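PDB 2BKL: prolyl endopeptidase, which probably hydrolyses oligopeptides after proline, and less readily after alanine, acting as a serine endopeptidase of family S9A. Local coordinates for residues Leu96-Gly101 with Lys107-Pro112; Arg294-Glu299 with Pro305-Trp310; Thr382-Pro387 with Gly476-Ala481; Gln545-Tyr550 with His598-Val603. All coordinates share one frame; numbering follows the deposited sequence.

Contact 1: residues Leu96-Gly101 with Lys107-Pro112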
loop_
_atom_site.group_PDB
_atom_site.type_symbol
_atom_site.label_atom_id
_atom_site.label_comp_id
_atom_site.label_asym_id
_atom_site.label_seq_id
_atom_site.Cartn_x
_atom_site.Cartn_y
_atom_site.Cartn_z
ATOM N N LEU A 96 17.620 2.285 -11.820
ATOM C CA LEU A 96 18.097 0.914 -11.640
ATOM C C LEU A 96 19.525 0.791 -12.178
ATOM O O LEU A 96 19.780 1.133 -13.320
ATOM C CB LEU A 96 17.179 -0.063 -12.380
ATOM C CG LEU A 96 17.572 -1.528 -12.231
ATOM C CD1 LEU A 96 17.536 -1.996 -10.807
ATOM C CD2 LEU A 96 16.665 -2.444 -13.069
ATOM N N TYR A 97 20.447 0.375 -11.315
ATOM C CA TYR A 97 21.848 0.132 -11.603
ATOM C C TYR A 97 22.189 -1.340 -11.521
ATOM O O TYR A 97 21.499 -2.123 -10.860
ATOM C CB TYR A 97 22.700 0.838 -10.534
ATOM C CG TYR A 97 22.766 2.329 -10.701
ATOM C CD1 TYR A 97 21.783 3.143 -10.202
ATOM C CD2 TYR A 97 23.834 2.916 -11.375
ATOM C CE1 TYR A 97 21.851 4.517 -10.364
ATOM C CE2 TYR A 97 23.899 4.290 -11.550
ATOM C CZ TYR A 97 22.901 5.069 -11.027
ATOM O OH TYR A 97 22.961 6.435 -11.204
ATOM N N TRP A 98 23.302 -1.712 -12.129
ATOM C CA TRP A 98 23.906 -3.007 -11.916
ATOM C C TRP A 98 25.422 -2.900 -11.838
ATOM O O TRP A 98 26.026 -1.920 -12.293
ATOM C CB TRP A 98 23.491 -4.028 -12.996
ATOM C CG TRP A 98 24.174 -3.836 -14.314
ATOM C CD1 TRP A 98 23.868 -2.914 -15.264
ATOM C CD2 TRP A 98 25.255 -4.604 -14.840
ATOM N NE1 TRP A 98 24.715 -3.031 -16.334
ATOM C CE2 TRP A 98 25.564 -4.079 -16.112
ATOM C CE3 TRP A 98 25.997 -5.685 -14.372
ATOM C CZ2 TRP A 98 26.582 -4.599 -16.911
ATOM C CZ3 TRP A 98 27.010 -6.205 -15.173
ATOM C CH2 TRP A 98 27.285 -5.664 -16.424
ATOM N N ARG A 99 26.029 -3.921 -11.244
ATOM C CA ARG A 99 27.465 -4.064 -11.252
ATOM C C ARG A 99 27.857 -5.523 -11.243
ATOM O O ARG A 99 27.097 -6.406 -10.769
ATOM C CB ARG A 99 28.105 -3.346 -10.069
ATOM C CG ARG A 99 27.722 -3.880 -8.715
ATOM C CD ARG A 99 28.532 -3.272 -7.568
ATOM N NE ARG A 99 28.161 -1.891 -7.332
ATOM C CZ ARG A 99 28.841 -1.045 -6.577
ATOM N NH1 ARG A 99 29.960 -1.426 -5.979
ATOM N NH2 ARG A 99 28.404 0.204 -6.431
ATOM N N GLN A 100 29.052 -5.776 -11.763
ATOM C CA GLN A 100 29.628 -7.100 -11.771
ATOM C C GLN A 100 30.475 -7.267 -10.525
ATOM O O GLN A 100 31.514 -6.607 -10.376
ATOM C CB GLN A 100 30.495 -7.270 -13.004
ATOM C CG GLN A 100 31.045 -8.688 -13.130
ATOM C CD GLN A 100 30.006 -9.618 -13.715
ATOM O OE1 GLN A 100 29.450 -9.321 -14.756
ATOM N NE2 GLN A 100 29.726 -10.723 -13.030
ATOM N N GLY A 101 30.062 -8.152 -9.637
ATOM C CA GLY A 101 30.750 -8.349 -8.376
ATOM C C GLY A 101 30.478 -7.249 -7.370
ATOM O O GLY A 101 29.933 -6.183 -7.682
ATOM N N LYS A 107 26.788 0.607 -13.396
ATOM C CA LYS A 107 26.274 1.161 -14.627
ATOM C C LYS A 107 24.766 1.348 -14.530
ATOM O O LYS A 107 24.051 0.520 -13.952
ATOM C CB LYS A 107 26.611 0.228 -15.783
ATOM C CG LYS A 107 28.125 0.257 -16.130
ATOM C CD LYS A 107 28.537 -0.832 -17.122
ATOM C CE LYS A 107 29.909 -1.468 -16.767
ATOM N NZ LYS A 107 29.786 -2.946 -16.513
ATOM N N VAL A 108 24.275 2.436 -15.096
ATOM C CA VAL A 108 22.850 2.664 -15.206
ATOM C C VAL A 108 22.266 1.637 -16.160
ATOM O O VAL A 108 22.804 1.420 -17.246
ATOM C CB VAL A 108 22.562 4.064 -15.780
ATOM C CG1 VAL A 108 21.076 4.222 -16.102
ATOM C CG2 VAL A 108 23.015 5.134 -14.831
ATOM N N LEU A 109 21.170 1.008 -15.758
ATOM C CA LEU A 109 20.473 0.016 -16.593
ATOM C C LEU A 109 19.150 0.587 -17.080
ATOM O O LEU A 109 18.861 0.586 -18.281
ATOM C CB LEU A 109 20.178 -1.256 -15.796
ATOM C CG LEU A 109 19.609 -2.427 -16.615
ATOM C CD1 LEU A 109 20.491 -2.836 -17.782
ATOM C CD2 LEU A 109 19.390 -3.608 -15.695
ATOM N N LEU A 110 18.342 1.104 -16.156
ATOM C CA LEU A 110 17.061 1.705 -16.501
ATOM C C LEU A 110 16.955 3.048 -15.796
ATOM O O LEU A 110 16.953 3.105 -14.574
ATOM C CB LEU A 110 15.882 0.835 -16.108
ATOM C CG LEU A 110 15.721 -0.514 -16.786
ATOM C CD1 LEU A 110 14.619 -1.335 -16.125
ATOM C CD2 LEU A 110 15.490 -0.371 -18.292
ATOM N N ASP A 111 16.815 4.117 -16.577
ATOM C CA ASP A 111 16.672 5.471 -16.052
ATOM C C ASP A 111 15.354 6.083 -16.534
ATOM O O ASP A 111 15.274 6.640 -17.641
ATOM C CB ASP A 111 17.852 6.324 -16.496
ATOM C CG ASP A 111 17.779 7.752 -15.970
ATOM O OD1 ASP A 111 16.799 8.093 -15.242
ATOM O OD2 ASP A 111 18.669 8.589 -16.255
ATOM N N PRO A 112 14.304 5.949 -15.743
ATOM C CA PRO A 112 12.992 6.425 -16.157
ATOM C C PRO A 112 12.928 7.925 -16.331
ATOM O O PRO A 112 11.990 8.383 -16.969
ATOM C CB PRO A 112 12.044 5.964 -15.040
ATOM C CG PRO A 112 12.865 5.385 -14.020
ATOM C CD PRO A 112 14.266 5.256 -14.436
HETATM O O HOH W 1 30.602 -3.806 -13.346
#
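Trp-98 and Lys-107 form a hydrogen-bonded antiparallel pair whose side chains run next to each other on one face of the sheet. Two backbone bonds define the pair: Trp-98 N gives to Lys-107 O at 3.0 Å, and Lys-107 N gives to Trp-98 O at 2.9 Å. CG of Trp-98 sits between its backbone N and carbonyl carbon (chi1 76°), which lays the indole alongside the lysine. The Lys-107 chain bends at its last two torsions and brings NZ obliquely to 3.6 Å from Trp-98 CZ2. A water accepts from Gln-100 N and, weakly, from that same NZ.

Farther along, Leu-96 O receives two N-H groups, from Leu-109 N at 2.8 Å in the carbonyl plane and from Leu-110 N at 3.2 Å, tilted from it. This doubled acceptor marks a classic beta bulge in the hairpin of strands 95-100 and 107-110, in a four-stranded propeller blade with 107-110 as an outermost strand. Leu-96 CD2 consequently packs against both leucines, 4.0 Å from Leu-109 CD2 and 3.8 Å from Leu-110 CD1. Trp-126 and Leu-123 of strand 121-128 pack on Leu-96 and Leu-110 respectively.

On the other face, Tyr-97 CE2 meets Val-108 CG2 at 3.5 Å, while Tyr-97 OH is hydrogen-bonded to His-88. An alanine in place of Tyr-97 would be likely to uncover the Val-108 methyl and leave His-88 without this partner.

Contact 2: residues Arg294-Glu299 with Pro305-Trp310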
loop_
_atom_site.group_PDB
_atom_site.type_symbol
_atom_site.label_atom_id
_atom_site.label_comp_id
_atom_site.label_asym_id
_atom_site.label_seq_id
_atom_site.Cartn_x
_atom_site.Cartn_y
_atom_site.Cartn_z
ATOM N N ARG A 294 -2.741 -15.863 14.693
ATOM C CA ARG A 294 -1.451 -15.186 14.531
ATOM C C ARG A 294 -0.415 -15.927 13.659
ATOM O O ARG A 294 0.745 -15.513 13.584
ATOM C CB ARG A 294 -0.857 -14.877 15.897
ATOM C CG ARG A 294 -1.633 -13.808 16.687
ATOM C CD ARG A 294 -1.021 -13.527 18.053
ATOM N NE ARG A 294 -0.916 -14.756 18.842
ATOM C CZ ARG A 294 -1.829 -15.213 19.664
ATOM N NH1 ARG A 294 -2.964 -14.543 19.885
ATOM N NH2 ARG A 294 -1.615 -16.356 20.289
ATOM N N GLN A 295 -0.873 -16.982 12.981
ATOM C CA GLN A 295 -0.155 -17.750 11.957
ATOM C C GLN A 295 0.884 -18.708 12.498
ATOM O O GLN A 295 1.410 -18.570 13.609
ATOM C CB GLN A 295 0.436 -16.850 10.851
ATOM C CG GLN A 295 -0.653 -16.109 10.091
ATOM C CD GLN A 295 -0.333 -15.791 8.644
ATOM O OE1 GLN A 295 -0.962 -16.346 7.736
ATOM N NE2 GLN A 295 0.616 -14.892 8.409
ATOM N N ARG A 296 1.143 -19.705 11.674
ATOM C CA ARG A 296 2.074 -20.782 11.978
ATOM C C ARG A 296 2.622 -21.332 10.674
ATOM O O ARG A 296 2.154 -20.948 9.591
ATOM C CB ARG A 296 1.365 -21.878 12.793
ATOM C CG ARG A 296 0.151 -22.502 12.138
ATOM C CD ARG A 296 -0.441 -23.584 13.025
ATOM N NE ARG A 296 -1.752 -24.044 12.627
ATOM C CZ ARG A 296 -2.328 -25.131 13.135
ATOM N NH1 ARG A 296 -1.714 -25.854 14.071
ATOM N NH2 ARG A 296 -3.523 -25.488 12.725
ATOM N N VAL A 297 3.629 -22.184 10.770
ATOM C CA VAL A 297 4.276 -22.786 9.604
ATOM C C VAL A 297 4.239 -24.305 9.628
ATOM O O VAL A 297 4.611 -24.916 10.613
ATOM C CB VAL A 297 5.745 -22.331 9.415
ATOM C CG1 VAL A 297 6.289 -22.829 8.081
ATOM C CG2 VAL A 297 5.853 -20.797 9.500
ATOM N N PHE A 298 3.834 -24.886 8.506
ATOM C CA PHE A 298 3.841 -26.328 8.251
ATOM C C PHE A 298 4.905 -26.680 7.201
ATOM O O PHE A 298 5.227 -25.886 6.306
ATOM C CB PHE A 298 2.482 -26.789 7.695
ATOM C CG PHE A 298 1.365 -26.773 8.685
ATOM C CD1 PHE A 298 1.141 -27.870 9.502
ATOM C CD2 PHE A 298 0.514 -25.683 8.792
ATOM C CE1 PHE A 298 0.114 -27.883 10.392
ATOM C CE2 PHE A 298 -0.498 -25.682 9.716
ATOM C CZ PHE A 298 -0.715 -26.798 10.516
ATOM N N GLU A 299 5.474 -27.873 7.330
ATOM C CA GLU A 299 6.281 -28.500 6.295
ATOM C C GLU A 299 5.403 -29.537 5.625
ATOM O O GLU A 299 4.762 -30.335 6.316
ATOM C CB GLU A 299 7.533 -29.160 6.873
ATOM C CG GLU A 299 8.427 -29.815 5.831
ATOM C CD GLU A 299 9.728 -30.352 6.396
ATOM O OE1 GLU A 299 10.174 -29.937 7.489
ATOM O OE2 GLU A 299 10.316 -31.210 5.731
ATOM N N PRO A 305 0.887 -34.826 0.089
ATOM C CA PRO A 305 0.462 -33.449 0.363
ATOM C C PRO A 305 -0.908 -33.267 1.033
ATOM O O PRO A 305 -1.335 -32.123 1.248
ATOM C CB PRO A 305 0.461 -32.846 -1.031
ATOM C CG PRO A 305 -0.047 -33.984 -1.901
ATOM C CD PRO A 305 0.568 -35.229 -1.290
ATOM N N ALA A 306 -1.608 -34.339 1.378
ATOM C CA ALA A 306 -2.912 -34.189 2.013
ATOM C C ALA A 306 -2.740 -33.506 3.359
ATOM O O ALA A 306 -1.731 -33.686 4.019
ATOM C CB ALA A 306 -3.571 -35.535 2.200
ATOM N N ARG A 307 -3.740 -32.735 3.760
ATOM C CA ARG A 307 -3.680 -31.955 4.993
ATOM C C ARG A 307 -3.267 -32.754 6.230
ATOM O O ARG A 307 -2.496 -32.275 7.052
ATOM C CB ARG A 307 -5.029 -31.264 5.226
ATOM C CG ARG A 307 -5.114 -30.407 6.472
ATOM C CD ARG A 307 -4.115 -29.265 6.511
ATOM N NE ARG A 307 -4.204 -28.551 7.778
ATOM C CZ ARG A 307 -3.620 -28.927 8.910
ATOM N NH1 ARG A 307 -2.847 -30.010 8.970
ATOM N NH2 ARG A 307 -3.792 -28.202 10.008
ATOM N N ALA A 308 -3.768 -33.984 6.343
ATOM C CA ALA A 308 -3.491 -34.814 7.490
ATOM C C ALA A 308 -2.012 -35.138 7.630
ATOM O O ALA A 308 -1.570 -35.487 8.717
ATOM C CB ALA A 308 -4.297 -36.114 7.408
ATOM N N SER A 309 -1.272 -35.060 6.531
ATOM C CA SER A 309 0.148 -35.380 6.524
ATOM C C SER A 309 1.045 -34.154 6.761
ATOM O O SER A 309 2.256 -34.319 6.790
ATOM C CB SER A 309 0.533 -36.013 5.191
ATOM O OG SER A 309 -0.178 -37.221 5.002
ATOM N N TRP A 310 0.474 -32.962 6.902
ATOM C CA TRP A 310 1.309 -31.777 7.124
ATOM C C TRP A 310 1.900 -31.832 8.524
ATOM O O TRP A 310 1.243 -32.296 9.442
ATOM C CB TRP A 310 0.482 -30.503 7.016
ATOM C CG TRP A 310 -0.122 -30.215 5.663
ATOM C CD1 TRP A 310 -0.141 -31.019 4.567
ATOM C CD2 TRP A 310 -0.767 -29.007 5.279
ATOM N NE1 TRP A 310 -0.777 -30.396 3.526
ATOM C CE2 TRP A 310 -1.172 -29.150 3.937
ATOM C CE3 TRP A 310 -1.053 -27.797 5.940
ATOM C CZ2 TRP A 310 -1.858 -28.157 3.260
ATOM C CZ3 TRP A 310 -1.713 -26.834 5.274
ATOM C CH2 TRP A 310 -2.094 -26.988 3.940
#
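Phe-298 meets Trp-310 in an edge-to-face (T-shaped) pair, with the indole edge directed at the phenylalanine face. The centroid of the Phe-298 ring is 5.4 Å from that of the six-membered ring of Trp-310, and the planes are inclined at 62°. Trp-310 CE3 stands over the Phe-298 ring, displaced toward its rim, and CB of Trp-310 comes within 3.7 Å of Phe-298 CD1.

The far end of the phenyl ring touches two guanidinium groups. Its CZ sits over the centre of the Arg-296 guanidinium, 3.5 Å above that plane, and Arg-296 NH2 lies at the edge of the phenyl ring, in its plane. Arg-307 NH2 reaches the same Phe-298 CZ at 3.4 Å, obliquely to the ring. An alanine replacing Phe-298 would probably leave the Trp-310 edge without its face partner and open a gap beside the two guanidinium groups.

Arg-296 NH2 and Arg-307 NH2 are 3.8 Å apart, and both are held by Glu-290, the first through the backbone O and the second in a salt bridge to OE2. Arg-296 NH1 forms a salt bridge with Glu-312 OE2. The Arg-307 chain, bent at chi2 (60°), passes CD over one face of Trp-310, 3.4 Å above its plane. That indole is fixed in turn by Trp-310 NE1 giving to Pro-305 O at 2.9 Å, with the acceptor near the indole plane but the donor well above the carbonyl plane.

The 3-10 segment 307-309 lies in the connection between strands 296-300 and 311-314 of one propeller blade, while Phe-298 also touches Thr-288 of the adjoining strand 283-288.

Contact 3: residues Thr382-Pro387 with Gly476-Ala481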
loop_
_atom_site.group_PDB
_atom_site.type_symbol
_atom_site.label_atom_id
_atom_site.label_comp_id
_atom_site.label_asym_id
_atom_site.label_seq_id
_atom_site.Cartn_x
_atom_site.Cartn_y
_atom_site.Cartn_z
ATOM N N THR A 382 14.042 1.184 9.893
ATOM C CA THR A 382 13.692 2.605 9.976
ATOM C C THR A 382 13.051 2.842 11.327
ATOM O O THR A 382 12.630 1.934 12.005
ATOM C CB THR A 382 12.683 3.089 8.897
ATOM O OG1 THR A 382 11.463 2.300 8.985
ATOM C CG2 THR A 382 13.182 2.832 7.509
ATOM N N SER A 383 12.909 4.104 11.684
ATOM C CA SER A 383 12.011 4.485 12.782
ATOM C C SER A 383 11.409 5.815 12.416
ATOM O O SER A 383 11.752 6.406 11.403
ATOM C CB SER A 383 12.744 4.578 14.141
ATOM O OG SER A 383 13.419 5.815 14.319
ATOM N N PHE A 384 10.461 6.289 13.214
ATOM C CA PHE A 384 9.839 7.569 12.923
ATOM C C PHE A 384 10.852 8.712 12.881
ATOM O O PHE A 384 10.582 9.736 12.239
ATOM C CB PHE A 384 8.720 7.911 13.930
ATOM C CG PHE A 384 7.457 7.135 13.722
ATOM C CD1 PHE A 384 6.633 7.367 12.628
ATOM C CD2 PHE A 384 7.083 6.160 14.624
ATOM C CE1 PHE A 384 5.460 6.609 12.461
ATOM C CE2 PHE A 384 5.941 5.404 14.461
ATOM C CZ PHE A 384 5.125 5.624 13.381
ATOM N N THR A 385 11.980 8.534 13.569
ATOM C CA THR A 385 13.074 9.512 13.589
ATOM C C THR A 385 14.428 9.025 13.000
ATOM O O THR A 385 15.436 9.739 13.088
ATOM C CB THR A 385 13.290 9.976 15.043
ATOM O OG1 THR A 385 13.759 8.888 15.838
ATOM C CG2 THR A 385 11.982 10.371 15.694
ATOM N N THR A 386 14.442 7.844 12.388
ATOM C CA THR A 386 15.662 7.189 11.854
ATOM C C THR A 386 15.473 6.915 10.366
ATOM O O THR A 386 14.715 6.015 9.997
ATOM C CB THR A 386 15.932 5.804 12.538
ATOM O OG1 THR A 386 16.163 5.960 13.934
ATOM C CG2 THR A 386 17.236 5.181 12.041
ATOM N N PRO A 387 16.167 7.640 9.499
ATOM C CA PRO A 387 16.151 7.305 8.072
ATOM C C PRO A 387 16.591 5.861 7.772
ATOM O O PRO A 387 17.323 5.288 8.576
ATOM C CB PRO A 387 17.135 8.338 7.466
ATOM C CG PRO A 387 17.114 9.450 8.407
ATOM C CD PRO A 387 16.973 8.843 9.761
ATOM N N GLY A 476 4.387 20.575 16.440
ATOM C CA GLY A 476 3.296 19.676 16.168
ATOM C C GLY A 476 3.509 18.274 16.696
ATOM O O GLY A 476 4.610 17.872 17.032
ATOM N N VAL A 477 2.400 17.544 16.776
ATOM C CA VAL A 477 2.374 16.131 17.160
ATOM C C VAL A 477 1.889 15.349 15.965
ATOM O O VAL A 477 0.955 15.771 15.275
ATOM C CB VAL A 477 1.431 15.929 18.342
ATOM C CG1 VAL A 477 1.199 14.431 18.687
ATOM C CG2 VAL A 477 1.934 16.730 19.573
ATOM N N TYR A 478 2.542 14.233 15.717
ATOM C CA TYR A 478 2.130 13.285 14.670
ATOM C C TYR A 478 1.771 11.989 15.341
ATOM O O TYR A 478 2.576 11.433 16.100
ATOM C CB TYR A 478 3.264 13.053 13.678
ATOM C CG TYR A 478 2.961 12.068 12.567
ATOM C CD1 TYR A 478 1.968 12.322 11.645
ATOM C CD2 TYR A 478 3.711 10.914 12.427
ATOM C CE1 TYR A 478 1.704 11.421 10.603
ATOM C CE2 TYR A 478 3.469 10.021 11.399
ATOM C CZ TYR A 478 2.461 10.283 10.504
ATOM O OH TYR A 478 2.196 9.397 9.445
ATOM N N ALA A 479 0.570 11.476 15.082
ATOM C CA ALA A 479 0.098 10.253 15.721
ATOM C C ALA A 479 -0.386 9.290 14.668
ATOM O O ALA A 479 -0.999 9.708 13.681
ATOM C CB ALA A 479 -1.036 10.576 16.700
ATOM N N VAL A 480 -0.112 8.006 14.866
ATOM C CA VAL A 480 -0.481 6.944 13.931
ATOM C C VAL A 480 -1.167 5.828 14.745
ATOM O O VAL A 480 -0.538 5.213 15.603
ATOM C CB VAL A 480 0.764 6.385 13.175
ATOM C CG1 VAL A 480 0.326 5.339 12.161
ATOM C CG2 VAL A 480 1.535 7.526 12.495
ATOM N N ALA A 481 -2.449 5.591 14.479
ATOM C CA ALA A 481 -3.221 4.598 15.227
ATOM C C ALA A 481 -3.235 3.268 14.520
ATOM O O ALA A 481 -3.434 3.227 13.284
ATOM C CB ALA A 481 -4.623 5.097 15.467
#
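The Phe-384 and Tyr-478 rings meet at the edge of the tyrosine: Phe-384 CE1 lies near the Tyr-478 plane, 4.1 Å from its CE2, and the two side chains cross at about a right angle. Relative to the Phe-384 ring, both Tyr-478 CE2 and Val-480 CG2 approach obliquely. A further ring, that of Phe-433, meets Phe-384 with the planes inclined at about 60°. The contact is a piece of the interface between the beta-propeller and the alpha/beta-hydrolase domain: Phe-384 projects from the turn joining strands 376-383 and 386-394, while Tyr-478 and Val-480 lie on strand 477-481 of the mixed hydrolase sheet.

Val-480 CG2 is 4.0 Å from Phe-384 CE1. Tyr-478 and Val-480, two residues apart on one strand, both direct CB toward the turn, whereas the intervening Ala-479 directs its CB away. With CG anti to the backbone N (chi1 179°), the Tyr-478 ring reaches out to present its CE2 edge. No hydrogen bond crosses between the segments, and the buried area is only 91 Å², so between them the contact is small and purely apolar. Val-435 of strand 429-437 and Val-417 of strand 415-423 also pack against Phe-384.

Ser-383 bonds across the turn. Its backbone N gives to Thr-386 O, and its OG accepts from Thr-385 N at 3.2 Å, an ST turn, while the same OG shares a 2.8 Å hydrogen bond with Thr-386 OG1.

Contact 4: residues Gln545-Tyr550 with His598-Val603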
loop_
_atom_site.group_PDB
_atom_site.type_symbol
_atom_site.label_atom_id
_atom_site.label_comp_id
_atom_site.label_asym_id
_atom_site.label_seq_id
_atom_site.Cartn_x
_atom_site.Cartn_y
_atom_site.Cartn_z
ATOM N N GLN A 545 -19.452 11.423 10.844
ATOM C CA GLN A 545 -20.011 10.895 12.107
ATOM C C GLN A 545 -19.838 11.800 13.310
ATOM O O GLN A 545 -20.770 11.975 14.104
ATOM C CB GLN A 545 -19.403 9.518 12.416
ATOM C CG GLN A 545 -19.819 8.475 11.398
ATOM C CD GLN A 545 -19.332 7.081 11.700
ATOM O OE1 GLN A 545 -18.494 6.861 12.581
ATOM N NE2 GLN A 545 -19.853 6.111 10.949
ATOM N N ARG A 546 -18.639 12.348 13.468
ATOM C CA ARG A 546 -18.278 13.108 14.654
ATOM C C ARG A 546 -17.463 14.321 14.264
ATOM O O ARG A 546 -16.307 14.471 14.670
ATOM C CB ARG A 546 -17.491 12.245 15.630
ATOM C CG ARG A 546 -18.244 11.032 16.121
ATOM C CD ARG A 546 -19.175 11.299 17.214
ATOM N NE ARG A 546 -18.565 11.852 18.430
ATOM C CZ ARG A 546 -17.830 11.204 19.345
ATOM N NH1 ARG A 546 -17.505 9.926 19.260
ATOM N NH2 ARG A 546 -17.414 11.886 20.409
ATOM N N PRO A 547 -18.049 15.221 13.485
ATOM C CA PRO A 547 -17.319 16.393 12.997
ATOM C C PRO A 547 -16.742 17.254 14.130
ATOM O O PRO A 547 -15.677 17.857 13.939
ATOM C CB PRO A 547 -18.380 17.148 12.171
ATOM C CG PRO A 547 -19.705 16.662 12.712
ATOM C CD PRO A 547 -19.458 15.219 13.027
ATOM N N GLU A 548 -17.404 17.274 15.276
ATOM C CA GLU A 548 -16.970 18.063 16.410
ATOM C C GLU A 548 -15.646 17.660 17.015
ATOM O O GLU A 548 -15.063 18.429 17.760
ATOM C CB GLU A 548 -18.073 18.096 17.479
ATOM C CG GLU A 548 -18.236 16.828 18.291
ATOM C CD GLU A 548 -18.987 15.672 17.608
ATOM O OE1 GLU A 548 -19.482 15.788 16.460
ATOM O OE2 GLU A 548 -19.156 14.632 18.283
ATOM N N LEU A 549 -15.154 16.472 16.699
ATOM C CA LEU A 549 -13.854 16.027 17.239
ATOM C C LEU A 549 -12.643 16.575 16.484
ATOM O O LEU A 549 -11.527 16.449 16.976
ATOM C CB LEU A 549 -13.758 14.501 17.237
ATOM C CG LEU A 549 -14.712 13.695 18.087
ATOM C CD1 LEU A 549 -14.462 12.198 17.944
ATOM C CD2 LEU A 549 -14.603 14.092 19.544
ATOM N N TYR A 550 -12.853 17.156 15.311
ATOM C CA TYR A 550 -11.785 17.434 14.360
ATOM C C TYR A 550 -11.808 18.872 13.868
ATOM O O TYR A 550 -12.883 19.453 13.678
ATOM C CB TYR A 550 -11.916 16.491 13.160
ATOM C CG TYR A 550 -12.094 15.030 13.545
ATOM C CD1 TYR A 550 -11.034 14.299 14.077
ATOM C CD2 TYR A 550 -13.311 14.383 13.400
ATOM C CE1 TYR A 550 -11.192 12.987 14.426
ATOM C CE2 TYR A 550 -13.501 13.057 13.760
ATOM C CZ TYR A 550 -12.424 12.353 14.283
ATOM O OH TYR A 550 -12.597 11.060 14.671
ATOM N N HIS A 598 -23.901 10.699 4.208
ATOM C CA HIS A 598 -24.021 11.156 5.586
ATOM C C HIS A 598 -23.499 12.553 5.832
ATOM O O HIS A 598 -23.126 12.913 6.966
ATOM C CB HIS A 598 -23.382 10.132 6.518
ATOM C CG HIS A 598 -24.187 8.873 6.622
ATOM N ND1 HIS A 598 -25.249 8.727 7.498
ATOM C CD2 HIS A 598 -24.135 7.727 5.900
ATOM C CE1 HIS A 598 -25.789 7.532 7.324
ATOM N NE2 HIS A 598 -25.141 6.912 6.353
ATOM N N VAL A 599 -23.506 13.367 4.782
ATOM C CA VAL A 599 -23.189 14.803 4.928
ATOM C C VAL A 599 -24.478 15.509 5.384
ATOM O O VAL A 599 -25.248 15.988 4.567
ATOM C CB VAL A 599 -22.594 15.403 3.655
ATOM C CG1 VAL A 599 -22.217 16.855 3.850
ATOM C CG2 VAL A 599 -21.387 14.585 3.187
ATOM N N ARG A 600 -24.740 15.464 6.680
ATOM C CA ARG A 600 -25.962 16.079 7.228
ATOM C C ARG A 600 -25.903 17.589 7.101
ATOM O O ARG A 600 -24.848 18.179 7.225
ATOM C CB ARG A 600 -26.137 15.707 8.682
ATOM C CG ARG A 600 -26.415 14.216 8.930
ATOM C CD ARG A 600 -26.416 13.798 10.408
ATOM N NE ARG A 600 -25.566 14.696 11.180
ATOM C CZ ARG A 600 -24.620 14.345 12.042
ATOM N NH1 ARG A 600 -24.377 13.060 12.339
ATOM N NH2 ARG A 600 -23.916 15.306 12.642
ATOM N N PRO A 601 -27.047 18.238 6.883
ATOM C CA PRO A 601 -27.081 19.688 6.788
ATOM C C PRO A 601 -27.029 20.345 8.157
ATOM O O PRO A 601 -27.278 19.721 9.193
ATOM C CB PRO A 601 -28.417 19.951 6.118
ATOM C CG PRO A 601 -29.289 18.827 6.624
ATOM C CD PRO A 601 -28.368 17.635 6.642
ATOM N N ASP A 602 -26.739 21.637 8.145
ATOM C CA ASP A 602 -26.764 22.482 9.343
ATOM C C ASP A 602 -25.713 22.046 10.346
ATOM O O ASP A 602 -25.892 22.196 11.552
ATOM C CB ASP A 602 -28.157 22.524 9.973
ATOM C CG ASP A 602 -29.245 22.754 8.950
ATOM O OD1 ASP A 602 -29.109 23.689 8.108
ATOM O OD2 ASP A 602 -30.237 21.994 8.835
ATOM N N VAL A 603 -24.583 21.553 9.821
ATOM C CA VAL A 603 -23.427 21.105 10.596
ATOM C C VAL A 603 -22.198 21.882 10.162
ATOM O O VAL A 603 -21.944 22.032 8.966
ATOM C CB VAL A 603 -23.202 19.629 10.385
ATOM C CG1 VAL A 603 -21.885 19.153 10.983
ATOM C CG2 VAL A 603 -24.342 18.845 10.977
#
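Pro-547 and Val-603 form the close-packed part of this contact: CG of the proline ring lies 3.7 Å from Val-603 CG1, the two side chains crossing at about a right angle. CG1 of the valine is anti to the backbone N (chi1 171°), which extends it toward the proline. Pro-606 packs on the same proline, and the 3-10 segment 547-549 begins at this residue, just after helix 534-545 ends.

The Arg-600 side is much looser. Its NH1 stays 4.2 Å from Gln-545 O, near the guanidinium plane but without a hydrogen bond, and its NH2 is 4.4 Å from Pro-547 CG. Arg-600 is exposed to solvent, and a bound MES molecule, probably from the crystallisation liquor, lies about 4 Å from its side chain. The connections between helices and strands of the alpha/beta-hydrolase domain meet here, one leading into strand 552-556 and the other into strand 607-613.

Within 545-550, Arg-546 NE gives to Glu-548 OE2 at 2.8 Å in a salt bridge, close to the guanidinium plane and on the syn side of the carboxylate but tilted out of its plane; Glu-514 pairs with Arg-546 NH2. Glu-548 OE1 remains 5.9 Å from Arg-600 NH2. Gln-545 O and, farther off, the Glu-548 carboxylate would probably attract Arg-600 weakly, but the only close contact between the two segments is apolar.

Along the chain the four contacts come strictly in series. Contacts 1 and 2 belong to separate four-stranded antiparallel sheets of the beta-propeller, with centres 41 Å apart and nearest atoms about 29 Å apart. Contact 4 joins connections of the hydrolase domain, and its centre is 52 Å from that of contact 1, across the chain's centre. Contact 3 bridges the two domains: segment 382-387 comes from a propeller sheet, and strand 477-481 shares the mixed sheet with strands 552-556 and 607-613, which follow the segments of contact 4. The nearest atoms of contacts 3 and 4 are about 10 Å apart. Contacts 1, 2 and 4 thus each lie within one domain, whereas contact 3 lies at the interface of the two.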